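Local coordinates for C3-degrading proteinase (CppA protein) (Streptococcus pneumoniae, PDB 3E0R) that probably degrades complement component C3 and has N- and C-terminal regions related to the glyoxalase clan, at residues T26-I29 / G33-A36; L44-Q49 / E53-E58. One frame throughout, in Å; residues are numbered along the deposited sequence.

Contact 1. Residues T26-I29 / G33-A36; sequences TFYI and GMKA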
# COMPACT_ATOMS: atom_id res chain seq x y z
N THR A 26 -14.89 -2.98 -4.94
CA THR A 26 -15.92 -2.10 -4.43
C THR A 26 -15.36 -1.11 -3.43
O THR A 26 -15.85 0.01 -3.33
CB THR A 26 -17.06 -2.90 -3.76
OG1 THR A 26 -17.43 -3.97 -4.62
CG2 THR A 26 -18.26 -2.02 -3.50
N PHE A 27 -14.35 -1.55 -2.69
CA PHE A 27 -13.76 -0.77 -1.60
C PHE A 27 -12.82 0.29 -2.17
O PHE A 27 -12.99 1.49 -1.94
CB PHE A 27 -13.04 -1.73 -0.60
CG PHE A 27 -12.35 -1.03 0.53
CD1 PHE A 27 -13.09 -0.46 1.56
CD2 PHE A 27 -10.99 -0.92 0.56
CE1 PHE A 27 -12.47 0.21 2.60
CE2 PHE A 27 -10.35 -0.26 1.58
CZ PHE A 27 -11.07 0.29 2.61
N TYR A 28 -11.87 -0.16 -2.98
CA TYR A 28 -10.78 0.73 -3.41
C TYR A 28 -11.22 1.69 -4.51
O TYR A 28 -10.82 2.87 -4.52
CB TYR A 28 -9.61 -0.10 -3.84
CG TYR A 28 -8.83 -0.63 -2.68
CD1 TYR A 28 -7.99 0.20 -1.96
CD2 TYR A 28 -8.85 -2.00 -2.35
CE1 TYR A 28 -7.23 -0.29 -0.87
CE2 TYR A 28 -8.09 -2.51 -1.26
CZ TYR A 28 -7.30 -1.63 -0.53
OH TYR A 28 -6.56 -2.11 0.50
N ILE A 29 -12.12 1.21 -5.35
CA ILE A 29 -12.61 1.98 -6.48
C ILE A 29 -13.84 2.74 -6.05
O ILE A 29 -13.84 3.97 -6.06
CB ILE A 29 -12.92 1.10 -7.74
CG1 ILE A 29 -11.65 0.45 -8.26
CG2 ILE A 29 -13.54 1.93 -8.85
CD1 ILE A 29 -11.90 -0.76 -9.10
N GLY A 33 -12.30 5.87 -4.22
CA GLY A 33 -12.13 6.76 -5.36
C GLY A 33 -10.93 6.50 -6.26
O GLY A 33 -10.58 7.35 -7.08
N MSE A 34 -10.28 5.35 -6.11
CA MSE A 34 -9.19 4.93 -7.03
C MSE A 34 -9.67 4.45 -8.42
O MSE A 34 -10.78 3.98 -8.60
CB MSE A 34 -8.34 3.82 -6.38
CG MSE A 34 -7.81 4.20 -4.99
SE MSE A 34 -6.45 2.97 -4.34
CE MSE A 34 -6.11 3.71 -2.52
N LYS A 35 -8.78 4.53 -9.37
CA LYS A 35 -8.97 4.16 -10.74
C LYS A 35 -8.30 2.80 -11.10
O LYS A 35 -7.15 2.55 -10.75
CB LYS A 35 -8.36 5.28 -11.58
CG LYS A 35 -8.63 5.20 -13.06
CD LYS A 35 -7.96 6.36 -13.81
CE LYS A 35 -8.18 6.30 -15.36
NZ LYS A 35 -9.61 6.12 -15.74
N ALA A 36 -9.03 1.95 -11.82
CA ALA A 36 -8.52 0.67 -12.28
C ALA A 36 -7.75 1.00 -13.50
O ALA A 36 -8.30 1.61 -14.43
CB ALA A 36 -9.69 -0.29 -12.64
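Gly33 meets the end of the helix through its backbone: its N donates to Ile29 O at 3.1 Å, a bent bond (136° at the hydrogen) that reaches the oxygen from above the carbonyl plane. With a positive phi of 94°, Gly33 takes the chain out of the helix in a conformation that glycine readily adopts. Met34, a selenomethionine, follows with the better-aligned bond: its N lies in the carbonyl plane of Tyr28 and donates to Tyr28 O over 3.0 Å. Between them, these two bonds occupy carbonyls in the last turns of the helix. The Met34 side chain then runs alongside that of Tyr28, both pointing the same way. With CG beside the backbone N (chi1 -53°) and an extended chain beyond it, Met34 SE arrives 4.0 Å from Tyr28 CD1, a Met-aromatic contact made obliquely to the ring. Met34 O, meanwhile, turns to Ile29 and receives a CA-H...O contact from Ile29 CA at 3.4 Å, with the CG2 branch of Ile29 also against it. Last comes Ala36, whose CB meets the tip of the Ile29 side chain, CD1, at 4.2 Å. The contact thus joins helix 21-31 to the start of strand 35-39, at the edge of the eight-stranded sheet. Tyr28 packs down onto Leu46, Leu55 and Leu57, while Ile29 also touches Leu46, which places the helix over strands 43-47 and 53-59.

Contact 2. Residues L44-Q49 / E53-E58; sequences LSLGDQ and EKLVLE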
# COMPACT_ATOMS: atom_id res chain seq x y z
N LEU A 44 -5.53 -6.54 -10.06
CA LEU A 44 -6.03 -5.24 -10.26
C LEU A 44 -4.90 -4.21 -9.98
O LEU A 44 -4.26 -4.14 -8.89
CB LEU A 44 -7.25 -5.11 -9.35
CG LEU A 44 -7.98 -3.77 -9.30
CD1 LEU A 44 -8.53 -3.34 -10.66
CD2 LEU A 44 -9.04 -3.86 -8.21
N SER A 45 -4.65 -3.43 -11.01
CA SER A 45 -3.69 -2.35 -11.00
C SER A 45 -4.49 -1.14 -10.65
O SER A 45 -5.36 -0.79 -11.39
CB SER A 45 -3.06 -2.20 -12.41
OG SER A 45 -1.99 -1.27 -12.43
N LEU A 46 -4.21 -0.51 -9.49
CA LEU A 46 -4.89 0.70 -9.04
C LEU A 46 -3.97 1.94 -9.03
O LEU A 46 -2.79 1.88 -8.73
CB LEU A 46 -5.52 0.52 -7.64
CG LEU A 46 -6.50 -0.66 -7.44
CD1 LEU A 46 -6.52 -1.06 -5.96
CD2 LEU A 46 -7.89 -0.25 -7.99
N GLY A 47 -4.58 3.09 -9.33
CA GLY A 47 -3.88 4.36 -9.36
C GLY A 47 -4.90 5.50 -9.34
O GLY A 47 -5.93 5.34 -8.77
N ASP A 48 -4.57 6.62 -9.96
CA ASP A 48 -5.42 7.83 -9.95
C ASP A 48 -5.53 8.36 -11.38
O ASP A 48 -5.39 7.59 -12.35
CB ASP A 48 -4.89 8.88 -8.92
CG ASP A 48 -3.43 9.32 -9.19
OD1 ASP A 48 -2.99 9.21 -10.34
OD2 ASP A 48 -2.73 9.76 -8.24
N GLN A 49 -5.80 9.64 -11.55
CA GLN A 49 -6.03 10.16 -12.88
C GLN A 49 -4.76 10.51 -13.55
O GLN A 49 -4.80 10.88 -14.69
CB GLN A 49 -6.84 11.43 -12.91
CG GLN A 49 -7.78 11.59 -11.81
CD GLN A 49 -9.19 11.25 -12.20
OE1 GLN A 49 -9.44 10.24 -12.92
NE2 GLN A 49 -10.16 12.07 -11.69
N GLU A 53 0.28 3.58 -11.87
CA GLU A 53 0.02 2.56 -10.91
C GLU A 53 0.63 2.95 -9.56
O GLU A 53 1.81 3.26 -9.48
CB GLU A 53 0.61 1.22 -11.41
CG GLU A 53 0.42 0.03 -10.49
CD GLU A 53 1.02 -1.30 -11.04
OE1 GLU A 53 0.22 -2.09 -11.56
OE2 GLU A 53 2.25 -1.60 -10.91
N LYS A 54 -0.17 2.85 -8.50
CA LYS A 54 0.26 3.14 -7.14
C LYS A 54 -0.00 2.02 -6.11
O LYS A 54 0.62 1.98 -5.08
CB LYS A 54 -0.35 4.50 -6.72
CG LYS A 54 -0.03 5.57 -7.78
CD LYS A 54 -0.06 6.94 -7.32
CE LYS A 54 0.42 7.92 -8.44
NZ LYS A 54 0.00 9.32 -8.15
N LEU A 55 -0.93 1.12 -6.42
CA LEU A 55 -1.31 0.01 -5.56
C LEU A 55 -1.72 -1.14 -6.46
O LEU A 55 -2.29 -0.93 -7.53
CB LEU A 55 -2.47 0.40 -4.64
CG LEU A 55 -2.97 -0.72 -3.69
CD1 LEU A 55 -1.92 -1.23 -2.71
CD2 LEU A 55 -4.19 -0.22 -2.96
N VAL A 56 -1.39 -2.36 -6.06
CA VAL A 56 -1.77 -3.56 -6.81
C VAL A 56 -2.44 -4.50 -5.82
O VAL A 56 -1.90 -4.72 -4.75
CB VAL A 56 -0.52 -4.24 -7.52
CG1 VAL A 56 -0.91 -5.58 -8.16
CG2 VAL A 56 0.09 -3.31 -8.56
N LEU A 57 -3.65 -4.97 -6.15
CA LEU A 57 -4.29 -6.09 -5.42
C LEU A 57 -4.08 -7.38 -6.14
O LEU A 57 -4.25 -7.46 -7.36
CB LEU A 57 -5.78 -5.90 -5.26
CG LEU A 57 -6.22 -4.63 -4.54
CD1 LEU A 57 -7.69 -4.76 -4.39
CD2 LEU A 57 -5.46 -4.36 -3.19
N GLU A 58 -3.78 -8.41 -5.38
CA GLU A 58 -3.50 -9.72 -5.95
C GLU A 58 -4.38 -10.80 -5.33
O GLU A 58 -4.36 -11.03 -4.12
CB GLU A 58 -2.05 -10.03 -5.67
CG GLU A 58 -1.65 -11.35 -6.12
CD GLU A 58 -0.37 -11.28 -6.90
OE1 GLU A 58 -0.30 -10.48 -7.88
OE2 GLU A 58 0.55 -12.04 -6.53
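Leu44 to Gly47 and Glu53 to Glu58 run antiparallel as the two arms of a beta hairpin, their axes 4.4 Å apart at closest and their directions 143° from each other. Leu44 and Leu57 form a hydrogen-bonded pair, with Leu57 N to Leu44 O at 2.9 Å and a return bond from Leu44 N to Leu57 O. At the next hydrogen-bonded pair, Leu46 N gives to Leu55 O, but Leu46 O takes two donors, Lys54 N at 2.8 Å and Leu55 N at 3.1 Å. This is a classic beta bulge: Lys54 and Leu55 together face Leu46. The first bond is nearly straight (172° at the hydrogen) and in the carbonyl plane, while the second donor is tilted away from that plane.

Four leucines share one face of the sheet. Leu46 CD1 sits 3.9 Å from Leu55 CD2, the two side chains lying side by side, and also meets Leu57 CG where it passes Leu57 at a slant; Leu44 CD2 touches Leu57 CD1. Helix 21-31 covers this face, with Asn24 on Leu57 and Glu25 on Leu44. Ser45 and Val56, a non-hydrogen-bonded pair, point to the other face, where Val56 packs on Ile13 and Thr15 of strand 9-18. There the extended Glu53 side chain runs away from the turn, and Ser45 OG donates to Glu53 OE1 from the anti side; the modelled 2.5 Å is shorter than usual and its exact length is doubtful.

Near the turn, Asp48 forms a salt bridge with the extended Lys54. Asp48 OD1 is hydrogen-bonded to Thr50 OG1, while Asp48 OD2 and Lys54 NZ also bind the backbone of Phe151. Lys54 NZ approaches Asp48 OD2 from the syn side, 27° out of the carboxylate plane, at 2.8 Å.

Overall arrangement
Contact 1 closes before contact 2 opens along the chain, and their centres lie about 9 Å apart on the same side of the chain's centre, both in the N-terminal CppA region. Helix 21-31 leads into edge strand 35-39, which is followed by strands 43-47 and 53-59, consecutive neighbours in the eight-stranded mixed sheet. The two contacts meet directly: Lys35 O and Gly47 N, 3.0 Å apart, probably share a hydrogen bond between adjacent strands, and Lys35 CD packs 3.2 Å from Asp48 O. Contact 1 therefore fastens the helix to the sheet's edge, and contact 2 supplies the leucine-rich surface beneath it, so the helix packs as a second layer on this end of the sheet.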